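Local structure of acetyltransferase of GNAT family (3D8P) at residues A[49-61]-A[99-111]. The protein probably transfers an acetyl group from acetyl-coenzyme A to an acceptor substrate, as a GNAT-fold acetyltransferase. Residues are numbered along the deposited sequence; the frame is centred on the assembly and turned at random.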
ATOM      1  N   LEU A  49      12.443   0.616   0.187  1.00 34.03           N
ATOM      2  CA  LEU A  49      13.293   0.324  -0.951  1.00 34.34           C
ATOM      3  C   LEU A  49      14.557  -0.439  -0.599  1.00 36.04           C
ATOM      4  O   LEU A  49      14.893  -1.383  -1.283  1.00 39.20           O
ATOM      5  CB  LEU A  49      13.636   1.597  -1.730  1.00 33.42           C
ATOM      6  CG  LEU A  49      12.453   2.480  -2.162  1.00 31.65           C
ATOM      7  CD1 LEU A  49      12.918   3.589  -3.130  1.00 29.01           C
ATOM      8  CD2 LEU A  49      11.310   1.659  -2.753  1.00 28.10           C
ATOM      9  N   ASN A  50      15.237  -0.057   0.476  1.00 36.88           N
ATOM     10  CA  ASN A  50      16.516  -0.659   0.834  1.00 36.82           C
ATOM     11  C   ASN A  50      16.396  -1.974   1.567  1.00 37.43           C
ATOM     12  O   ASN A  50      17.389  -2.683   1.751  1.00 34.63           O
ATOM     13  CB  ASN A  50      17.336   0.301   1.707  1.00 37.02           C
ATOM     14  CG  ASN A  50      17.782   1.527   0.964  1.00 41.30           C
ATOM     15  OD1 ASN A  50      17.640   1.609  -0.265  1.00 40.86           O
ATOM     16  ND2 ASN A  50      18.345   2.504   1.701  1.00 40.19           N
ATOM     17  N   SER A  51      15.176  -2.268   2.004  1.00 38.88           N
ATOM     18  CA  SER A  51      14.868  -3.429   2.803  1.00 38.81           C
ATOM     19  C   SER A  51      14.367  -4.580   1.963  1.00 37.79           C
ATOM     20  O   SER A  51      13.964  -5.575   2.507  1.00 37.02           O
ATOM     21  CB  SER A  51      13.766  -3.058   3.810  1.00 41.23           C
ATOM     22  OG  SER A  51      12.540  -2.669   3.171  1.00 36.72           O
ATOM     23  N   GLY A  52      14.376  -4.443   0.642  1.00 38.59           N
ATOM     24  CA  GLY A  52      13.879  -5.505  -0.229  1.00 36.83           C
ATOM     25  C   GLY A  52      12.401  -5.361  -0.540  1.00 36.26           C
ATOM     26  O   GLY A  52      11.786  -6.297  -1.053  1.00 37.65           O
ATOM     27  N   GLY A  53      11.836  -4.190  -0.241  1.00 33.57           N
ATOM     28  CA  GLY A  53      10.430  -3.908  -0.496  1.00 33.18           C
ATOM     29  C   GLY A  53      10.229  -3.063  -1.733  1.00 31.58           C
ATOM     30  O   GLY A  53      11.096  -3.013  -2.586  1.00 32.90           O
ATOM     31  N   GLN A  54       9.073  -2.402  -1.808  1.00 32.64           N
ATOM     32  CA  GLN A  54       8.680  -1.560  -2.926  1.00 30.91           C
ATOM     33  C   GLN A  54       7.898  -0.347  -2.444  1.00 30.03           C
ATOM     34  O   GLN A  54       7.247  -0.374  -1.425  1.00 28.55           O
ATOM     35  CB  GLN A  54       7.758  -2.330  -3.877  1.00 30.56           C
ATOM     36  CG  GLN A  54       8.347  -3.581  -4.525  1.00 27.34           C
ATOM     37  CD  GLN A  54       7.280  -4.455  -5.170  1.00 31.19           C
ATOM     38  OE1 GLN A  54       6.462  -3.975  -5.928  1.00 25.90           O
ATOM     39  NE2 GLN A  54       7.286  -5.747  -4.851  1.00 27.05           N
ATOM     40  N   PHE A  55       7.993   0.740  -3.188  1.00 31.43           N
ATOM     41  CA  PHE A  55       7.097   1.863  -2.989  1.00 29.72           C
ATOM     42  C   PHE A  55       6.955   2.580  -4.332  1.00 29.80           C
ATOM     43  O   PHE A  55       7.934   3.104  -4.899  1.00 28.54           O
ATOM     44  CB  PHE A  55       7.532   2.789  -1.840  1.00 29.30           C
ATOM     45  CG  PHE A  55       6.385   3.488  -1.212  1.00 29.67           C
ATOM     46  CD1 PHE A  55       5.687   4.466  -1.920  1.00 26.45           C
ATOM     47  CD2 PHE A  55       5.930   3.130   0.039  1.00 30.08           C
ATOM     48  CE1 PHE A  55       4.603   5.101  -1.377  1.00 24.50           C
ATOM     49  CE2 PHE A  55       4.843   3.766   0.595  1.00 26.49           C
ATOM     50  CZ  PHE A  55       4.172   4.756  -0.111  1.00 31.87           C
ATOM     51  N   TRP A  56       5.723   2.554  -4.845  1.00 30.39           N
ATOM     52  CA  TRP A  56       5.381   3.100  -6.151  1.00 30.11           C
ATOM     53  C   TRP A  56       4.403   4.254  -6.007  1.00 29.52           C
ATOM     54  O   TRP A  56       3.576   4.285  -5.082  1.00 28.89           O
ATOM     55  CB  TRP A  56       4.756   2.021  -7.042  1.00 31.08           C
ATOM     56  CG  TRP A  56       5.589   0.780  -7.209  1.00 31.61           C
ATOM     57  CD1 TRP A  56       5.380  -0.435  -6.597  1.00 33.21           C
ATOM     58  CD2 TRP A  56       6.755   0.618  -8.031  1.00 33.89           C
ATOM     59  NE1 TRP A  56       6.347  -1.329  -6.984  1.00 33.72           N
ATOM     60  CE2 TRP A  56       7.201  -0.715  -7.864  1.00 34.08           C
ATOM     61  CE3 TRP A  56       7.459   1.464  -8.901  1.00 34.97           C
ATOM     62  CZ2 TRP A  56       8.315  -1.220  -8.532  1.00 31.45           C
ATOM     63  CZ3 TRP A  56       8.564   0.972  -9.556  1.00 29.67           C
ATOM     64  CH2 TRP A  56       8.993  -0.364  -9.359  1.00 32.22           C
ATOM     65  N   LEU A  57       4.525   5.214  -6.915  1.00 28.24           N
ATOM     66  CA  LEU A  57       3.626   6.357  -6.970  1.00 28.03           C
ATOM     67  C   LEU A  57       2.937   6.386  -8.313  1.00 27.95           C
ATOM     68  O   LEU A  57       3.578   6.218  -9.347  1.00 28.15           O
ATOM     69  CB  LEU A  57       4.400   7.671  -6.818  1.00 25.14           C
ATOM     70  CG  LEU A  57       5.303   7.786  -5.599  1.00 25.50           C
ATOM     71  CD1 LEU A  57       6.037   9.101  -5.624  1.00 22.01           C
ATOM     72  CD2 LEU A  57       4.489   7.619  -4.305  1.00 24.88           C
ATOM     73  N   ALA A  58       1.631   6.612  -8.292  1.00 28.70           N
ATOM     74  CA  ALA A  58       0.882   6.915  -9.499  1.00 26.11           C
ATOM     75  C   ALA A  58       0.906   8.434  -9.558  1.00 27.76           C
ATOM     76  O   ALA A  58       0.563   9.110  -8.566  1.00 26.75           O
ATOM     77  CB  ALA A  58      -0.527   6.395  -9.414  1.00 24.07           C
ATOM     78  N   ILE A  59       1.344   8.969 -10.702  1.00 27.88           N
ATOM     79  CA  ILE A  59       1.488  10.390 -10.868  1.00 27.03           C
ATOM     80  C   ILE A  59       0.763  10.874 -12.130  1.00 29.63           C
ATOM     81  O   ILE A  59       0.637  10.155 -13.118  1.00 30.25           O
ATOM     82  CB  ILE A  59       2.999  10.807 -10.878  1.00 27.74           C
ATOM     83  CG1 ILE A  59       3.738  10.201 -12.080  1.00 27.63           C
ATOM     84  CG2 ILE A  59       3.689  10.404  -9.557  1.00 23.40           C
ATOM     85  CD1 ILE A  59       5.156  10.775 -12.316  1.00 23.74           C
ATOM     86  N   ASN A  60       0.299  12.111 -12.090  1.00 29.30           N
ATOM     87  CA  ASN A  60      -0.404  12.685 -13.223  1.00 29.45           C
ATOM     88  C   ASN A  60       0.575  13.402 -14.171  1.00 30.42           C
ATOM     89  O   ASN A  60       1.801  13.263 -14.038  1.00 29.89           O
ATOM     90  CB  ASN A  60      -1.537  13.591 -12.716  1.00 29.10           C
ATOM     91  CG  ASN A  60      -1.042  14.821 -11.975  1.00 29.29           C
ATOM     92  OD1 ASN A  60       0.153  15.114 -11.936  1.00 29.18           O
ATOM     93  ND2 ASN A  60      -1.981  15.571 -11.405  1.00 26.12           N
ATOM     94  N   ASN A  61       0.032  14.144 -15.132  1.00 32.00           N
ATOM     95  CA  ASN A  61       0.825  14.865 -16.130  1.00 31.90           C
ATOM     96  C   ASN A  61       1.732  15.942 -15.532  1.00 31.48           C
ATOM     97  O   ASN A  61       2.761  16.288 -16.107  1.00 32.04           O
ATOM     98  CB  ASN A  61      -0.110  15.478 -17.202  1.00 32.63           C
ATOM     99  CG  ASN A  61      -1.023  16.589 -16.643  1.00 37.82           C
ATOM    100  OD1 ASN A  61      -1.688  16.418 -15.612  1.00 43.40           O
ATOM    101  ND2 ASN A  61      -1.054  17.734 -17.334  1.00 45.95           N
ATOM    102  N   LEU A  99      -1.586   0.168  -9.804  1.00 32.77           N
ATOM    103  CA  LEU A  99      -0.628   0.118  -8.691  1.00 32.57           C
ATOM    104  C   LEU A  99      -0.417  -1.321  -8.227  1.00 31.37           C
ATOM    105  O   LEU A  99       0.722  -1.785  -8.141  1.00 30.83           O
ATOM    106  CB  LEU A  99      -1.094   0.989  -7.509  1.00 33.42           C
ATOM    107  CG  LEU A  99      -0.904   2.497  -7.711  1.00 31.53           C
ATOM    108  CD1 LEU A  99      -1.688   3.266  -6.684  1.00 27.72           C
ATOM    109  CD2 LEU A  99       0.578   2.882  -7.691  1.00 28.38           C
ATOM    110  N   LEU A 100      -1.512  -2.034  -7.962  1.00 31.61           N
ATOM    111  CA  LEU A 100      -1.439  -3.424  -7.526  1.00 30.95           C
ATOM    112  C   LEU A 100      -0.727  -4.323  -8.525  1.00 30.75           C
ATOM    113  O   LEU A 100       0.137  -5.109  -8.162  1.00 30.73           O
ATOM    114  CB  LEU A 100      -2.843  -3.968  -7.262  1.00 32.73           C
ATOM    115  CG  LEU A 100      -2.979  -5.344  -6.605  1.00 32.49           C
ATOM    116  CD1 LEU A 100      -2.150  -5.403  -5.329  1.00 28.92           C
ATOM    117  CD2 LEU A 100      -4.476  -5.659  -6.357  1.00 30.13           C
ATOM    118  N   ASP A 101      -1.105  -4.206  -9.788  1.00 31.07           N
ATOM    119  CA  ASP A 101      -0.461  -4.941 -10.879  1.00 31.43           C
ATOM    120  C   ASP A 101       1.060  -4.753 -10.903  1.00 32.46           C
ATOM    121  O   ASP A 101       1.807  -5.707 -11.178  1.00 33.09           O
ATOM    122  CB  ASP A 101      -1.042  -4.480 -12.231  1.00 32.48           C
ATOM    123  CG  ASP A 101      -2.460  -5.024 -12.498  1.00 37.15           C
ATOM    124  OD1 ASP A 101      -2.902  -5.979 -11.814  1.00 38.93           O
ATOM    125  OD2 ASP A 101      -3.120  -4.502 -13.427  1.00 42.11           O
ATOM    126  N   LYS A 102       1.509  -3.521 -10.627  1.00 31.28           N
ATOM    127  CA  LYS A 102       2.930  -3.197 -10.590  1.00 29.67           C
ATOM    128  C   LYS A 102       3.605  -3.948  -9.471  1.00 29.62           C
ATOM    129  O   LYS A 102       4.699  -4.474  -9.632  1.00 29.24           O
ATOM    130  CB  LYS A 102       3.128  -1.697 -10.393  1.00 30.19           C
ATOM    131  CG  LYS A 102       4.580  -1.216 -10.439  1.00 31.52           C
ATOM    132  CD  LYS A 102       5.235  -1.515 -11.758  1.00 36.97           C
ATOM    133  CE  LYS A 102       6.551  -0.814 -11.883  1.00 39.83           C
ATOM    134  NZ  LYS A 102       7.268  -1.224 -13.109  1.00 42.80           N
ATOM    135  N   VAL A 103       2.958  -3.946  -8.312  1.00 30.74           N
ATOM    136  CA  VAL A 103       3.414  -4.718  -7.154  1.00 32.12           C
ATOM    137  C   VAL A 103       3.421  -6.232  -7.496  1.00 33.32           C
ATOM    138  O   VAL A 103       4.433  -6.889  -7.309  1.00 34.19           O
ATOM    139  CB  VAL A 103       2.561  -4.393  -5.858  1.00 30.37           C
ATOM    140  CG1 VAL A 103       2.828  -5.377  -4.724  1.00 27.37           C
ATOM    141  CG2 VAL A 103       2.839  -2.963  -5.366  1.00 29.38           C
ATOM    142  N   ILE A 104       2.327  -6.772  -8.030  1.00 33.50           N
ATOM    143  CA  ILE A 104       2.275  -8.214  -8.332  1.00 34.93           C
ATOM    144  C   ILE A 104       3.383  -8.623  -9.310  1.00 36.40           C
ATOM    145  O   ILE A 104       4.087  -9.604  -9.089  1.00 36.30           O
ATOM    146  CB  ILE A 104       0.863  -8.645  -8.783  1.00 35.34           C
ATOM    147  CG1 ILE A 104      -0.055  -8.636  -7.553  1.00 37.80           C
ATOM    148  CG2 ILE A 104       0.870 -10.062  -9.421  1.00 35.77           C
ATOM    149  CD1 ILE A 104      -1.477  -8.571  -7.899  1.00 46.11           C
HETATM  150  N   MSE A 105       3.577  -7.839 -10.361  1.00 38.92           N
HETATM  151  CA  MSE A 105       4.641  -8.110 -11.333  1.00 42.33           C
HETATM  152  C   MSE A 105       6.023  -8.071 -10.678  1.00 38.45           C
HETATM  153  O   MSE A 105       6.868  -8.914 -10.954  1.00 37.80           O
HETATM  154  CB  MSE A 105       4.578  -7.078 -12.449  1.00 40.44           C
HETATM  155  CG  MSE A 105       5.577  -7.267 -13.543  1.00 48.16           C
HETATM  156 SE   MSE A 105       6.180  -5.523 -14.222  0.75 60.34          SE
HETATM  157  CE  MSE A 105       7.186  -4.879 -12.635  1.00 51.85           C
ATOM    158  N   THR A 106       6.255  -7.084  -9.811  1.00 35.23           N
ATOM    159  CA  THR A 106       7.548  -6.945  -9.138  1.00 33.56           C
ATOM    160  C   THR A 106       7.768  -8.084  -8.142  1.00 33.19           C
ATOM    161  O   THR A 106       8.885  -8.560  -7.977  1.00 31.79           O
ATOM    162  CB  THR A 106       7.677  -5.550  -8.461  1.00 35.31           C
ATOM    163  OG1 THR A 106       7.311  -4.533  -9.406  1.00 32.20           O
ATOM    164  CG2 THR A 106       9.111  -5.287  -7.917  1.00 29.36           C
ATOM    165  N   CYS A 107       6.704  -8.525  -7.482  1.00 34.42           N
ATOM    166  CA  CYS A 107       6.783  -9.653  -6.567  1.00 34.97           C
ATOM    167  C   CYS A 107       7.172 -10.930  -7.312  1.00 37.52           C
ATOM    168  O   CYS A 107       7.945 -11.745  -6.803  1.00 34.42           O
ATOM    169  CB  CYS A 107       5.431  -9.886  -5.885  1.00 37.25           C
ATOM    170  SG  CYS A 107       5.000  -8.718  -4.633  1.00 33.83           S
ATOM    171  N   LYS A 108       6.630 -11.113  -8.511  1.00 38.90           N
ATOM    172  CA  LYS A 108       6.975 -12.284  -9.304  1.00 42.44           C
ATOM    173  C   LYS A 108       8.460 -12.294  -9.666  1.00 43.97           C
ATOM    174  O   LYS A 108       9.120 -13.334  -9.560  1.00 43.91           O
ATOM    175  CB  LYS A 108       6.073 -12.401 -10.535  1.00 41.49           C
ATOM    176  CG  LYS A 108       4.632 -12.738 -10.113  1.00 45.44           C
ATOM    177  CD  LYS A 108       3.675 -12.859 -11.289  1.00 47.47           C
ATOM    178  CE  LYS A 108       2.251 -13.275 -10.842  1.00 50.38           C
ATOM    179  NZ  LYS A 108       1.345 -13.314 -12.043  1.00 49.63           N
ATOM    180  N   GLU A 109       8.996 -11.142 -10.070  1.00 45.25           N
ATOM    181  CA  GLU A 109      10.418 -11.049 -10.370  1.00 46.11           C
ATOM    182  C   GLU A 109      11.260 -11.360  -9.136  1.00 45.21           C
ATOM    183  O   GLU A 109      12.334 -11.934  -9.247  1.00 46.32           O
ATOM    184  CB  GLU A 109      10.808  -9.646 -10.843  1.00 46.57           C
ATOM    185  CG  GLU A 109      10.208  -9.189 -12.157  1.00 48.29           C
ATOM    186  CD  GLU A 109      10.396  -7.683 -12.381  1.00 49.00           C
ATOM    187  OE1 GLU A 109      11.007  -7.004 -11.522  1.00 48.21           O
ATOM    188  OE2 GLU A 109       9.909  -7.174 -13.408  1.00 54.40           O
ATOM    189  N   GLN A 110      10.779 -10.974  -7.962  1.00 43.68           N
ATOM    190  CA  GLN A 110      11.557 -11.119  -6.740  1.00 44.40           C
ATOM    191  C   GLN A 110      11.272 -12.385  -5.928  1.00 43.48           C
ATOM    192  O   GLN A 110      11.736 -12.500  -4.800  1.00 43.29           O
ATOM    193  CB  GLN A 110      11.412  -9.853  -5.899  1.00 42.48           C
ATOM    194  CG  GLN A 110      12.107  -8.659  -6.575  1.00 48.75           C
ATOM    195  CD  GLN A 110      11.853  -7.333  -5.891  1.00 50.96           C
ATOM    196  OE1 GLN A 110      11.411  -7.280  -4.738  1.00 60.61           O
ATOM    197  NE2 GLN A 110      12.139  -6.239  -6.608  1.00 60.90           N
ATOM    198  N   ASN A 111      10.565 -13.343  -6.526  1.00 43.67           N
ATOM    199  CA  ASN A 111      10.224 -14.628  -5.877  1.00 45.49           C
ATOM    200  C   ASN A 111       9.425 -14.526  -4.570  1.00 42.86           C
ATOM    201  O   ASN A 111       9.680 -15.257  -3.601  1.00 45.06           O
ATOM    202  CB  ASN A 111      11.503 -15.459  -5.687  1.00 46.53           C
ATOM    203  CG  ASN A 111      12.163 -15.793  -7.014  1.00 52.63           C
ATOM    204  OD1 ASN A 111      11.552 -16.444  -7.869  1.00 56.84           O
ATOM    205  ND2 ASN A 111      13.406 -15.328  -7.206  1.00 56.57           N
TER
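Strand 54-59 and helix 99-109 run nearly antiparallel, at 150° between their directions and 9.4 Å between their axes, so that Gln54 lies beside Val103 and Thr106 while Ala58 lies beside Leu99. Every second strand residue, Gln54, Trp56 and Ala58, turns its side chain to the helix, and Trp56 buries more surface against the helix than any other residue of the strand. The Lys102 side chain runs across that of Trp56 at about a right angle, over one face of the indole: its CG lies over the ring, and its CE makes a CH-pi contact 3.6 Å from the centroid of the six-membered ring. With CG anti to the backbone N (chi1 -176°) and a bend at chi2, the lysine chain is laid over this face, and NZ ends in an off-centre cation-pi position 4.6 Å from the same centroid. At the ring edge, Val103 CG2 meets Trp56 CD1. Helix 95-109 here covers one face of the central mixed sheet of the GNAT fold, whose next strand, 65-73, adds Ile69 against both Trp56 and Val103. Between these alternate residues of the strand, Trp56 NE1 donates an almost straight hydrogen bond, 2.9 Å long, to a lone pair of Gln54 OE1, the oxygen lying in the indole plane. This bond holds the amide and the indole in fixed relation, an instance of two side chains from one strand face tied to each other where they meet the helix. The amide presses on Thr106, with Gln54 OE1 3.2 Å from Thr106 CB, and its NE2 approaches Cys107 SG. Thr106 OG1 turns back to its own helix and donates a hydrogen bond to Lys102 O, from the carbonyl face opposite that used by Thr106 N. Toward the strand's C-terminal end, Leu99 CD2 packs 4.1 Å from Ala58 CB, with Ile6 of the edge strand touching both residues.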